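Local coordinates for DUF4785 domain-containing protein (Legionella pneumophila subsp. pneumophila, PDB 4KH9) that is of unknown function but binds calcium and has three domains, the last two probably of the immunoglobulin-like E-set type, at residues S267-N272 with T359-N364; T282-V287 with V328-F333; V287-A292 with Q320-G325; A296-L301 with L346-L351; L339-L344 with V367-L372. All coordinates share one frame; numbering follows the deposited sequence. Where two conformers were deposited one is given.

All five contacts lie in the C-terminal domain, a sandwich of two antiparallel sheets. Contacts 2 and 4 are strand pairings, one in each sheet, and their inward side chains meet in the core: Phe331 packs on Ser299, and Phe333 on Leu346. Contact 1 is also buried, but it joins the two sheets near one side and relies on side-chain packing. Contacts 2 and 3 share Val287 and strand 281-289; contact 3 lies where the chain passes between sheets and is partly buried, with Glu323 and Pro324 exposed. Contact 5, at the C-terminal end, is partly buried and joins a leucine pair, a weak backbone bond and the carboxylate of Asp341, salt-bridged to Lys275.

Contact 1: S267-N272 with T359-N364; sequences SASLMN and TVYQYN
Ser267 opens the contact by setting its OG 3.5 Å from CG1 of Val360. This is a packing touch, since OG is hydrogen-bonded to Asp353. At Ala268 the backbone does the work. Its carbonyl O lies 3.7 Å from CG2 of Val360 and also comes near CB of Tyr361. Ser269 then places its CB 3.8 Å from CD2 of Tyr361, at an oblique approach to the ring. Its OG is bonded to the carbonyl of Gln7. Leu270 makes the main contact. Its backbone N sits 3.6 Å above the plane of the Tyr361 ring, toward the rim, and has no hydrogen-bond partner in the model. Its CB lies 4.1 Å from the ring centroid and 28° off the normal, which is a CH-pi contact. The branch beyond follows the ring, with CG of Leu270 3.7 Å from CD1 of Tyr361. The ring reaches this place because its CG is anti to the backbone N (chi1 -172°), and its OH is held by the carbonyl of Pro5. Val360 and Tyr361 form a classic beta bulge opposite Leu351, and both direct their side chains toward 267-272. The strand segments run nearly parallel, 18° apart, but belong to different sheets. Edge strand 358-368 of one sheet thus runs alongside 268-278 of the other and closes one side of an E-set-like beta sandwich, the Tyr361 ring filling between them.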
# COMPACT_ATOMS: atom_id res chain seq x y z
N SER A 267 -0.15 -8.74 -18.93
CA SER A 267 -1.12 -8.80 -20.05
C SER A 267 -0.45 -8.65 -21.42
O SER A 267 -1.08 -8.96 -22.43
CB SER A 267 -2.16 -7.70 -19.88
OG SER A 267 -1.55 -6.46 -19.54
N ALA A 268 0.79 -8.15 -21.45
CA ALA A 268 1.56 -7.97 -22.68
C ALA A 268 3.04 -7.84 -22.36
O ALA A 268 3.41 -7.41 -21.26
CB ALA A 268 1.08 -6.74 -23.45
N SER A 269 3.89 -8.27 -23.30
CA SER A 269 5.33 -8.22 -23.12
C SER A 269 6.05 -7.74 -24.37
O SER A 269 5.60 -8.00 -25.47
CB SER A 269 5.87 -9.61 -22.75
OG SER A 269 5.36 -10.02 -21.49
N LEU A 270 7.16 -7.02 -24.17
CA LEU A 270 8.06 -6.57 -25.24
C LEU A 270 9.05 -7.70 -25.52
O LEU A 270 9.56 -8.32 -24.57
CB LEU A 270 8.78 -5.27 -24.87
CG LEU A 270 7.93 -4.07 -24.48
CD1 LEU A 270 8.82 -2.93 -24.02
CD2 LEU A 270 7.02 -3.61 -25.62
N MSE A 271 9.35 -7.98 -26.80
CA MSE A 271 10.25 -9.09 -27.15
C MSE A 271 11.55 -8.65 -27.84
O MSE A 271 12.63 -9.08 -27.43
CB MSE A 271 9.52 -10.09 -28.05
CG MSE A 271 8.32 -10.73 -27.37
SE MSE A 271 7.24 -11.76 -28.62
CE MSE A 271 8.58 -13.20 -29.08
N ASN A 272 11.46 -7.87 -28.91
CA ASN A 272 12.63 -7.45 -29.70
C ASN A 272 12.54 -5.99 -30.04
O ASN A 272 11.46 -5.53 -30.38
CB ASN A 272 12.72 -8.27 -31.02
CG ASN A 272 12.86 -9.76 -30.87
OD1 ASN A 272 13.97 -10.31 -30.83
ND2 ASN A 272 11.72 -10.46 -30.87
N THR A 359 2.15 -0.50 -15.26
CA THR A 359 3.26 -0.88 -16.14
C THR A 359 3.24 -2.41 -16.11
O THR A 359 3.25 -2.98 -15.01
CB THR A 359 4.57 -0.23 -15.67
OG1 THR A 359 4.45 1.17 -15.82
CG2 THR A 359 5.78 -0.69 -16.45
N VAL A 360 3.10 -3.07 -17.27
CA VAL A 360 3.00 -4.54 -17.28
C VAL A 360 4.33 -5.19 -17.72
O VAL A 360 4.57 -6.37 -17.42
CB VAL A 360 1.81 -5.06 -18.10
CG1 VAL A 360 0.51 -4.65 -17.41
CG2 VAL A 360 1.84 -4.57 -19.56
N TYR A 361 5.20 -4.39 -18.35
CA TYR A 361 6.52 -4.79 -18.81
C TYR A 361 7.44 -3.61 -18.75
O TYR A 361 7.08 -2.52 -19.19
CB TYR A 361 6.51 -5.39 -20.24
CG TYR A 361 7.84 -5.98 -20.66
CD1 TYR A 361 8.89 -5.17 -21.10
CD2 TYR A 361 8.08 -7.35 -20.56
CE1 TYR A 361 10.14 -5.70 -21.40
CE2 TYR A 361 9.33 -7.90 -20.89
CZ TYR A 361 10.36 -7.06 -21.31
OH TYR A 361 11.59 -7.57 -21.64
N GLN A 362 8.65 -3.82 -18.22
CA GLN A 362 9.65 -2.76 -18.21
C GLN A 362 11.05 -3.34 -18.30
O GLN A 362 11.36 -4.37 -17.71
CB GLN A 362 9.53 -1.82 -17.01
CG GLN A 362 9.50 -2.48 -15.63
CD GLN A 362 8.91 -1.55 -14.60
OE1 GLN A 362 9.29 -0.37 -14.49
NE2 GLN A 362 7.97 -2.06 -13.81
N TYR A 363 11.86 -2.65 -19.08
CA TYR A 363 13.28 -2.89 -19.24
C TYR A 363 13.96 -1.57 -18.94
O TYR A 363 13.87 -0.64 -19.73
CB TYR A 363 13.60 -3.45 -20.64
CG TYR A 363 15.06 -3.84 -20.76
CD1 TYR A 363 15.58 -4.90 -20.04
CD2 TYR A 363 15.92 -3.12 -21.57
CE1 TYR A 363 16.92 -5.25 -20.13
CE2 TYR A 363 17.27 -3.46 -21.68
CZ TYR A 363 17.76 -4.54 -20.97
OH TYR A 363 19.09 -4.86 -21.05
N ASN A 364 14.59 -1.46 -17.75
CA ASN A 364 15.22 -0.22 -17.26
C ASN A 364 16.76 -0.25 -17.35
O ASN A 364 17.43 0.40 -16.55
CB ASN A 364 14.79 0.04 -15.82
CG ASN A 364 13.29 0.13 -15.66
OD1 ASN A 364 12.64 1.08 -16.11
ND2 ASN A 364 12.72 -0.89 -15.03

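Contact 2: T282-V287 with V328-F333; sequences TFVVTV and VLQFTF
Phe283 and Phe331 exchange two backbone hydrogen bonds. Phe283 N to Phe331 O is 2.8 Å long and nearly straight at 176°; the return bond from Phe331 N to Phe283 O is 3.0 Å. Val285 and Leu329 form the next hydrogen-bonded pair, with Val285 N 2.7 Å from Leu329 O. Between and beside these lie the non-hydrogen-bonded pairs, such as Val284 with Gln330. At the end, Thr282 OG1 and Thr332 OG1 share a weak bond; Thr282 OG1 is also bonded to the Pro280 carbonyl. The face carrying Phe283, Val285, Leu329 and Phe331 turns to the core. Phe283 CB lies over the Phe331 ring, 3.8 Å from its centroid, while the two rings are near parallel but slid apart. Val285 CG2 meets the edge of the Phe331 ring, 3.4 Å from CE1. Phe333 touches Phe283 rim to rim, its CD2 3.5 Å from CE1 of Phe283, with the planes at 69°. The other face is mixed: Thr282 CG2 rests 3.5 Å from CG of Gln330, and Val284 packs on Val328. The backbone bonds thus set the register, while the aromatic cluster seals the inward face against the other sheet and the outward face stays mixed.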
# COMPACT_ATOMS: atom_id res chain seq x y z
N THR A 282 13.69 6.35 -35.61
CA THR A 282 12.49 5.54 -35.42
C THR A 282 12.88 4.13 -35.04
O THR A 282 13.80 3.54 -35.62
CB THR A 282 11.63 5.58 -36.69
OG1 THR A 282 11.34 6.94 -37.01
CG2 THR A 282 10.31 4.87 -36.53
N PHE A 283 12.17 3.59 -34.04
CA PHE A 283 12.39 2.25 -33.52
C PHE A 283 11.13 1.44 -33.64
O PHE A 283 10.04 2.02 -33.65
CB PHE A 283 12.86 2.28 -32.05
CG PHE A 283 14.11 3.08 -31.82
CD1 PHE A 283 14.05 4.46 -31.61
CD2 PHE A 283 15.36 2.48 -31.87
CE1 PHE A 283 15.21 5.21 -31.46
CE2 PHE A 283 16.53 3.23 -31.70
CZ PHE A 283 16.44 4.59 -31.50
N VAL A 284 11.27 0.12 -33.74
CA VAL A 284 10.16 -0.82 -33.81
C VAL A 284 10.35 -1.89 -32.72
O VAL A 284 11.45 -2.41 -32.56
CB VAL A 284 9.90 -1.44 -35.21
CG1 VAL A 284 9.25 -0.45 -36.16
CG2 VAL A 284 11.17 -2.04 -35.82
N VAL A 285 9.29 -2.18 -31.98
CA VAL A 285 9.34 -3.18 -30.90
C VAL A 285 8.26 -4.21 -31.14
O VAL A 285 7.11 -3.83 -31.37
CB VAL A 285 9.20 -2.57 -29.47
CG1 VAL A 285 9.63 -3.57 -28.38
CG2 VAL A 285 10.00 -1.29 -29.32
N THR A 286 8.59 -5.50 -31.01
CA THR A 286 7.60 -6.58 -31.10
C THR A 286 6.93 -6.70 -29.71
O THR A 286 7.60 -6.58 -28.68
CB THR A 286 8.26 -7.89 -31.59
OG1 THR A 286 8.68 -7.71 -32.94
CG2 THR A 286 7.34 -9.09 -31.51
N VAL A 287 5.61 -6.91 -29.70
CA VAL A 287 4.81 -7.02 -28.48
C VAL A 287 3.91 -8.27 -28.57
O VAL A 287 3.26 -8.47 -29.58
CB VAL A 287 3.94 -5.74 -28.22
CG1 VAL A 287 3.26 -5.76 -26.86
CG2 VAL A 287 4.74 -4.45 -28.40
N VAL A 328 3.80 -5.14 -33.87
CA VAL A 328 5.01 -4.34 -34.00
C VAL A 328 4.61 -2.89 -33.72
O VAL A 328 3.74 -2.34 -34.40
CB VAL A 328 5.75 -4.53 -35.36
CG1 VAL A 328 7.02 -3.69 -35.41
CG2 VAL A 328 6.09 -6.00 -35.62
N LEU A 329 5.18 -2.31 -32.66
CA LEU A 329 4.91 -0.92 -32.27
C LEU A 329 6.08 -0.06 -32.68
O LEU A 329 7.22 -0.48 -32.56
CB LEU A 329 4.62 -0.79 -30.77
CG LEU A 329 3.16 -0.84 -30.35
CD1 LEU A 329 2.48 -2.17 -30.74
CD2 LEU A 329 3.05 -0.66 -28.87
N GLN A 330 5.78 1.13 -33.17
CA GLN A 330 6.77 2.06 -33.66
C GLN A 330 6.80 3.33 -32.81
O GLN A 330 5.76 3.84 -32.44
CB GLN A 330 6.39 2.40 -35.12
CG GLN A 330 7.53 2.90 -35.95
CD GLN A 330 7.05 3.38 -37.29
OE1 GLN A 330 6.96 4.58 -37.53
NE2 GLN A 330 6.66 2.45 -38.16
N PHE A 331 7.99 3.84 -32.51
CA PHE A 331 8.14 5.10 -31.77
C PHE A 331 9.30 5.85 -32.36
O PHE A 331 10.22 5.23 -32.89
CB PHE A 331 8.26 4.91 -30.24
CG PHE A 331 9.46 4.16 -29.73
CD1 PHE A 331 9.45 2.77 -29.63
CD2 PHE A 331 10.60 4.85 -29.32
CE1 PHE A 331 10.56 2.09 -29.14
CE2 PHE A 331 11.72 4.16 -28.85
CZ PHE A 331 11.69 2.78 -28.74
N THR A 332 9.24 7.19 -32.31
CA THR A 332 10.20 8.09 -32.94
C THR A 332 10.68 9.18 -32.00
O THR A 332 9.93 9.64 -31.15
CB THR A 332 9.50 8.77 -34.16
OG1 THR A 332 8.82 7.81 -34.96
CG2 THR A 332 10.46 9.57 -35.04
N PHE A 333 11.92 9.63 -32.22
CA PHE A 333 12.52 10.77 -31.52
C PHE A 333 12.89 11.85 -32.54
O PHE A 333 13.10 11.53 -33.72
CB PHE A 333 13.75 10.36 -30.69
CG PHE A 333 13.46 9.33 -29.63
CD1 PHE A 333 12.81 9.67 -28.45
CD2 PHE A 333 13.87 8.01 -29.80
CE1 PHE A 333 12.58 8.72 -27.46
CE2 PHE A 333 13.63 7.06 -28.81
CZ PHE A 333 12.96 7.41 -27.66

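Contact 3: V287-A292 with Q320-G325; sequences VDVATA and QWLEPG
Val289 and Gly325 form a tight part of this contact. Val289 N gives a 2.8 Å hydrogen bond to Gly325 O, and Gly325 N returns one of the same length to Val289 O. The two make an antiparallel hydrogen-bonded pair. The valine side chain fills the inner side. Its CG2 lies 3.8 Å from CD1 of Leu322, the two side chains crossing at about a right angle. Its CG1, anti to the backbone N (chi1 177°), comes 3.6 Å from the carbonyl O of Glu323. Ala292 is packed as closely. Its CA lies 3.2 Å from Leu322 O in a CA-H...O contact, and its CB is 3.8 Å from CZ2 of Trp321, approaching the indole obliquely. The solvent side is at Glu323 and Pro324, which are exposed. Pro324 CG lies 3.6 Å from Ala290 O, and its CD lies near Ala292. Glu323 bends at chi2 back toward Trp321, two residues earlier. Trp321 NE1 donates to Glu323 OE2 over 3.0 Å, with the acceptor in the indole plane but the donor above the carboxylate plane. This bond probably helps to fix the indole, and Arg22 makes a cation-pi contact with the same ring. Strand 281-289 ends here in one sheet, and strand 312-322 ends here in the other. Residues 323 and 324 carry the chain from 312-322 across to 325-333, which pairs with 281-289.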
# COMPACT_ATOMS: atom_id res chain seq x y z
N VAL A 287 5.61 -6.91 -29.70
CA VAL A 287 4.81 -7.02 -28.48
C VAL A 287 3.91 -8.27 -28.57
O VAL A 287 3.26 -8.47 -29.58
CB VAL A 287 3.94 -5.74 -28.22
CG1 VAL A 287 3.26 -5.76 -26.86
CG2 VAL A 287 4.74 -4.45 -28.40
N ASP A 288 3.89 -9.09 -27.52
CA ASP A 288 3.01 -10.24 -27.40
C ASP A 288 1.87 -9.83 -26.44
O ASP A 288 2.15 -9.43 -25.32
CB ASP A 288 3.79 -11.49 -26.92
CG ASP A 288 2.96 -12.78 -26.92
OD1 ASP A 288 2.06 -12.91 -27.78
OD2 ASP A 288 3.25 -13.67 -26.09
N VAL A 289 0.63 -9.82 -26.91
CA VAL A 289 -0.54 -9.36 -26.14
C VAL A 289 -1.43 -10.57 -25.83
O VAL A 289 -1.74 -11.33 -26.75
CB VAL A 289 -1.32 -8.24 -26.91
CG1 VAL A 289 -2.57 -7.81 -26.16
CG2 VAL A 289 -0.44 -7.03 -27.21
N ALA A 290 -1.87 -10.71 -24.56
CA ALA A 290 -2.74 -11.79 -24.10
C ALA A 290 -4.19 -11.32 -23.99
O ALA A 290 -5.10 -12.12 -24.20
CB ALA A 290 -2.26 -12.30 -22.74
N THR A 291 -4.41 -10.03 -23.64
CA THR A 291 -5.75 -9.46 -23.44
C THR A 291 -5.92 -8.17 -24.25
O THR A 291 -5.06 -7.29 -24.18
CB THR A 291 -5.99 -9.21 -21.94
OG1 THR A 291 -6.14 -10.46 -21.30
CG2 THR A 291 -7.22 -8.36 -21.65
N ALA A 292 -7.05 -8.06 -24.97
CA ALA A 292 -7.44 -6.90 -25.77
C ALA A 292 -7.56 -5.67 -24.85
O ALA A 292 -8.33 -5.70 -23.88
CB ALA A 292 -8.75 -7.17 -26.50
N GLN A 320 -1.89 2.69 -28.41
CA GLN A 320 -2.85 2.13 -29.36
C GLN A 320 -3.63 0.99 -28.74
O GLN A 320 -3.28 0.50 -27.67
CB GLN A 320 -2.17 1.68 -30.67
CG GLN A 320 -1.00 0.73 -30.56
CD GLN A 320 -0.32 0.63 -31.91
OE1 GLN A 320 0.66 1.34 -32.19
NE2 GLN A 320 -0.85 -0.21 -32.78
N TRP A 321 -4.74 0.60 -29.40
CA TRP A 321 -5.57 -0.53 -29.01
C TRP A 321 -4.94 -1.78 -29.58
O TRP A 321 -4.65 -1.80 -30.79
CB TRP A 321 -7.01 -0.37 -29.50
CG TRP A 321 -7.86 -1.57 -29.19
CD1 TRP A 321 -8.10 -2.65 -29.99
CD2 TRP A 321 -8.55 -1.81 -27.96
NE1 TRP A 321 -8.89 -3.56 -29.33
CE2 TRP A 321 -9.19 -3.07 -28.08
CE3 TRP A 321 -8.76 -1.06 -26.79
CZ2 TRP A 321 -9.96 -3.62 -27.06
CZ3 TRP A 321 -9.53 -1.60 -25.77
CH2 TRP A 321 -10.13 -2.86 -25.92
N LEU A 322 -4.72 -2.83 -28.74
CA LEU A 322 -4.11 -4.06 -29.25
C LEU A 322 -4.96 -5.28 -28.88
O LEU A 322 -5.28 -5.49 -27.71
CB LEU A 322 -2.66 -4.25 -28.72
CG LEU A 322 -1.62 -3.16 -29.03
CD1 LEU A 322 -0.39 -3.31 -28.17
CD2 LEU A 322 -1.25 -3.12 -30.52
N GLU A 323 -5.29 -6.10 -29.88
CA GLU A 323 -6.03 -7.35 -29.67
C GLU A 323 -5.03 -8.44 -29.26
O GLU A 323 -3.83 -8.25 -29.54
CB GLU A 323 -6.79 -7.75 -30.96
CG GLU A 323 -8.00 -6.90 -31.30
CD GLU A 323 -9.21 -7.09 -30.41
OE1 GLU A 323 -9.40 -8.22 -29.88
OE2 GLU A 323 -10.00 -6.14 -30.28
N PRO A 324 -5.46 -9.60 -28.68
CA PRO A 324 -4.48 -10.67 -28.38
C PRO A 324 -3.69 -11.08 -29.63
O PRO A 324 -4.24 -11.12 -30.73
CB PRO A 324 -5.36 -11.81 -27.87
CG PRO A 324 -6.59 -11.14 -27.37
CD PRO A 324 -6.83 -10.01 -28.30
N GLY A 325 -2.39 -11.32 -29.46
CA GLY A 325 -1.50 -11.73 -30.55
C GLY A 325 -0.18 -10.99 -30.56
O GLY A 325 0.18 -10.31 -29.59

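Contact 4: A296-L301 with L346-L351; sequences ALQSVL and LGYLRL
Gln298 and Arg350 form the regular hydrogen-bonded pair of an antiparallel strand pairing inside the five-stranded sheet of the C-terminal domain. Strands 293-302 and 345-353 are flanked by 312-322 and 358-368. Gln298 N bonds to Arg350 O at 2.8 Å, and Arg350 N bonds back to Gln298 O at 3.0 Å; both are close to straight. Gly347 N adds a bond of 3.0 Å to Val300 O. The register slips by one residue at Gly347 and Tyr348, and the buried Val300 N and Tyr348 N have no partner in the model. Side chains add two more bonds. A chi1 of -167° swings Ser299 OG away from its own N and across to donate to Tyr348 O, 3.1 Å away. Tyr348 OH donates a hydrogen bond to Gln298 OE1 at 2.7 Å, in the carbonyl plane and on a lone pair, although amide and ring planes are 54° apart. NE2 of that amide bonds to Gln317. Val300 CG1 presses on one face of the Tyr348 ring, 3.8 Å from its centroid. CZ of Arg350 sits over the centre of the opposite face, 3.6 Å above it, and Arg350 NH2 bonds to Asn364. Inward, Leu297 CB lies 4.1 Å from CD1 of Leu351. The chemistry thus differs by face: leucines and a serine turn to the core, while polar bonds fix the tyrosine between an aliphatic group and a probable positive charge.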
# COMPACT_ATOMS: atom_id res chain seq x y z
N ALA A 296 0.40 1.46 -23.89
CA ALA A 296 1.30 2.54 -24.26
C ALA A 296 2.71 2.09 -24.13
O ALA A 296 3.10 1.57 -23.09
CB ALA A 296 1.06 3.79 -23.43
N LEU A 297 3.47 2.25 -25.19
CA LEU A 297 4.89 1.97 -25.19
C LEU A 297 5.62 3.27 -24.98
O LEU A 297 5.50 4.16 -25.82
CB LEU A 297 5.29 1.30 -26.49
CG LEU A 297 6.79 1.09 -26.71
CD1 LEU A 297 7.40 0.17 -25.63
CD2 LEU A 297 7.03 0.55 -28.09
N GLN A 298 6.37 3.39 -23.88
CA GLN A 298 7.11 4.61 -23.55
C GLN A 298 8.60 4.34 -23.55
O GLN A 298 9.02 3.31 -23.02
CB GLN A 298 6.68 5.12 -22.18
CG GLN A 298 6.89 6.61 -22.00
CD GLN A 298 6.57 7.04 -20.60
OE1 GLN A 298 7.47 7.31 -19.79
NE2 GLN A 298 5.28 7.14 -20.29
N SER A 299 9.39 5.26 -24.13
CA SER A 299 10.85 5.18 -24.22
C SER A 299 11.48 6.55 -24.04
O SER A 299 10.83 7.56 -24.31
CB SER A 299 11.27 4.60 -25.55
OG SER A 299 12.64 4.23 -25.54
N VAL A 300 12.73 6.59 -23.60
CA VAL A 300 13.46 7.85 -23.39
C VAL A 300 14.81 7.79 -24.14
O VAL A 300 15.53 6.79 -24.03
CB VAL A 300 13.65 8.19 -21.89
CG1 VAL A 300 14.46 7.14 -21.16
CG2 VAL A 300 14.27 9.57 -21.69
N LEU A 301 15.12 8.83 -24.90
CA LEU A 301 16.37 8.95 -25.62
C LEU A 301 17.36 9.71 -24.75
O LEU A 301 17.07 10.83 -24.31
CB LEU A 301 16.18 9.65 -26.99
CG LEU A 301 17.41 9.76 -27.90
CD1 LEU A 301 17.75 8.43 -28.54
CD2 LEU A 301 17.18 10.76 -28.98
N LEU A 346 18.87 4.18 -25.53
CA LEU A 346 17.52 4.08 -24.98
C LEU A 346 17.63 3.78 -23.51
O LEU A 346 18.16 2.72 -23.15
CB LEU A 346 16.67 3.00 -25.71
CG LEU A 346 16.31 3.25 -27.17
CD1 LEU A 346 15.61 2.04 -27.77
CD2 LEU A 346 15.46 4.48 -27.31
N GLY A 347 17.19 4.72 -22.67
CA GLY A 347 17.24 4.60 -21.21
C GLY A 347 16.34 3.51 -20.65
O GLY A 347 16.71 2.79 -19.71
N TYR A 348 15.13 3.40 -21.21
CA TYR A 348 14.20 2.37 -20.78
C TYR A 348 13.20 2.06 -21.87
O TYR A 348 13.06 2.82 -22.83
CB TYR A 348 13.45 2.76 -19.47
CG TYR A 348 12.60 4.00 -19.53
CD1 TYR A 348 11.39 4.01 -20.20
CD2 TYR A 348 12.95 5.14 -18.81
CE1 TYR A 348 10.57 5.13 -20.21
CE2 TYR A 348 12.12 6.27 -18.78
CZ TYR A 348 10.93 6.25 -19.49
OH TYR A 348 10.13 7.36 -19.49
N LEU A 349 12.50 0.94 -21.69
CA LEU A 349 11.39 0.45 -22.49
C LEU A 349 10.30 -0.00 -21.53
O LEU A 349 10.47 -1.02 -20.85
CB LEU A 349 11.81 -0.66 -23.45
CG LEU A 349 12.79 -0.27 -24.55
CD1 LEU A 349 13.25 -1.50 -25.28
CD2 LEU A 349 12.16 0.72 -25.53
N ARG A 350 9.23 0.79 -21.43
CA ARG A 350 8.10 0.54 -20.52
C ARG A 350 6.79 0.35 -21.30
O ARG A 350 6.51 1.12 -22.23
CB ARG A 350 7.96 1.70 -19.53
CG ARG A 350 9.12 1.74 -18.54
CD ARG A 350 9.09 2.92 -17.59
NE ARG A 350 10.32 2.94 -16.80
CZ ARG A 350 10.77 3.99 -16.13
NH1 ARG A 350 10.09 5.13 -16.13
NH2 ARG A 350 11.92 3.92 -15.47
N LEU A 351 6.00 -0.65 -20.91
CA LEU A 351 4.72 -0.89 -21.56
C LEU A 351 3.62 -0.80 -20.50
O LEU A 351 3.67 -1.49 -19.49
CB LEU A 351 4.71 -2.24 -22.30
CG LEU A 351 3.46 -2.56 -23.12
CD1 LEU A 351 3.41 -1.72 -24.39
CD2 LEU A 351 3.44 -4.01 -23.51

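Contact 5: L339-L344 with V367-L372; sequences LSDDNL and VKLSQL
Asp341 extends its carboxylate to Leu369 because its CG lies anti to the backbone N (chi1 -179°) and chi2 turns the oxygens across the leucine. Leu369 answers with chi1 -54°, which puts its CG anti to the carbonyl carbon and brings it to the carbonyl O of Leu344, 3.4 Å away. The carboxylate lies with its face over Leu369 CB, at a slant to the side chain; OD1 of Asp341 is 3.4 Å from that CB. OD1 is also 3.1 Å from Ser370 N, but the angle is poor and no hydrogen bond results. The other oxygen, OD2, has a salt bridge with Lys275, which probably draws the carboxylate toward strand 268-278. Across the backbone there is one weak bond: Leu369 N to Leu344 O, 3.5 Å. The apolar part is a pair of leucines, with CB of Leu344 3.8 Å from CD1 of Leu369, their side chains meeting at a slant. Each segment also holds its own turn with a short 3-10 segment. Asn343 N bonds to Ser340 O, and Gln371 N bonds to Lys368 O at 3.0 Å. The first turn lies in the loop between strands 325-333 and 345-353, and the second follows strand 358-368. Leu372 is backbone-bonded to Lys275, the partner of Asp341. Leu344 and Leu369 pack on Leu281 of strand 281-289, and Leu369 reaches Phe283, so the two loops close one end of the sandwich.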
# COMPACT_ATOMS: atom_id res chain seq x y z
N LEU A 339 22.55 14.22 -33.65
CA LEU A 339 23.60 13.51 -32.92
C LEU A 339 23.79 12.09 -33.45
O LEU A 339 22.82 11.45 -33.88
CB LEU A 339 23.31 13.47 -31.42
CG LEU A 339 23.72 14.71 -30.65
CD1 LEU A 339 22.55 15.66 -30.41
CD2 LEU A 339 24.34 14.33 -29.35
N SER A 340 25.04 11.60 -33.39
CA SER A 340 25.42 10.27 -33.87
C SER A 340 24.91 9.17 -32.94
O SER A 340 24.70 9.39 -31.74
CB SER A 340 26.94 10.17 -34.01
OG SER A 340 27.30 8.95 -34.62
N ASP A 341 24.72 7.97 -33.52
CA ASP A 341 24.26 6.71 -32.94
C ASP A 341 25.14 6.28 -31.74
O ASP A 341 24.62 5.72 -30.78
CB ASP A 341 24.31 5.65 -34.08
CG ASP A 341 23.86 4.24 -33.77
OD1 ASP A 341 24.53 3.57 -32.97
OD2 ASP A 341 22.92 3.77 -34.45
N ASP A 342 26.46 6.55 -31.82
CA ASP A 342 27.43 6.21 -30.77
C ASP A 342 27.22 7.02 -29.48
O ASP A 342 27.53 6.53 -28.39
CB ASP A 342 28.87 6.44 -31.28
CG ASP A 342 29.31 5.53 -32.40
OD1 ASP A 342 28.93 4.33 -32.39
OD2 ASP A 342 30.12 5.98 -33.24
N ASN A 343 26.73 8.27 -29.61
CA ASN A 343 26.51 9.18 -28.49
C ASN A 343 25.03 9.14 -28.02
O ASN A 343 24.63 9.99 -27.23
CB ASN A 343 26.93 10.60 -28.89
CG ASN A 343 27.21 11.56 -27.76
OD1 ASN A 343 27.41 11.17 -26.59
ND2 ASN A 343 27.26 12.84 -28.08
N LEU A 344 24.24 8.13 -28.46
CA LEU A 344 22.82 8.01 -28.07
C LEU A 344 22.47 6.60 -27.59
O LEU A 344 23.03 5.62 -28.08
CB LEU A 344 21.88 8.35 -29.25
CG LEU A 344 21.87 9.79 -29.79
CD1 LEU A 344 21.18 9.84 -31.13
CD2 LEU A 344 21.21 10.75 -28.81
N VAL A 367 20.29 0.75 -23.46
CA VAL A 367 20.45 -0.00 -24.71
C VAL A 367 21.06 0.96 -25.71
O VAL A 367 20.40 1.89 -26.14
CB VAL A 367 19.18 -0.71 -25.29
CG1 VAL A 367 19.53 -1.56 -26.51
CG2 VAL A 367 18.48 -1.58 -24.26
N LYS A 368 22.35 0.74 -26.04
CA LYS A 368 23.09 1.54 -27.01
C LYS A 368 22.46 1.33 -28.37
O LYS A 368 22.03 0.22 -28.66
CB LYS A 368 24.58 1.15 -27.00
CG LYS A 368 25.31 1.47 -25.69
CD LYS A 368 26.65 0.73 -25.54
CE LYS A 368 27.76 1.25 -26.43
NZ LYS A 368 29.04 0.53 -26.17
N LEU A 369 22.37 2.39 -29.21
CA LEU A 369 21.76 2.25 -30.55
C LEU A 369 22.56 1.28 -31.43
O LEU A 369 21.98 0.66 -32.32
CB LEU A 369 21.59 3.59 -31.28
CG LEU A 369 20.86 4.76 -30.61
CD1 LEU A 369 20.47 5.80 -31.64
CD2 LEU A 369 19.61 4.31 -29.85
N SER A 370 23.87 1.11 -31.13
CA SER A 370 24.82 0.21 -31.80
C SER A 370 24.45 -1.27 -31.57
O SER A 370 25.01 -2.16 -32.23
CB SER A 370 26.24 0.48 -31.31
OG SER A 370 26.35 0.26 -29.91
N GLN A 371 23.53 -1.54 -30.63
CA GLN A 371 23.00 -2.86 -30.31
C GLN A 371 21.67 -3.11 -31.08
O GLN A 371 21.24 -4.26 -31.22
CB GLN A 371 22.76 -3.00 -28.79
CG GLN A 371 24.02 -2.90 -27.93
CD GLN A 371 23.72 -3.11 -26.47
OE1 GLN A 371 23.67 -2.17 -25.67
NE2 GLN A 371 23.52 -4.36 -26.08
N LEU A 372 21.05 -2.02 -31.59
CA LEU A 372 19.76 -1.99 -32.30
C LEU A 372 19.93 -1.85 -33.82
O LEU A 372 18.94 -1.92 -34.56
CB LEU A 372 18.93 -0.80 -31.76
CG LEU A 372 18.78 -0.74 -30.23
CD1 LEU A 372 18.49 0.66 -29.74
CD2 LEU A 372 17.76 -1.73 -29.74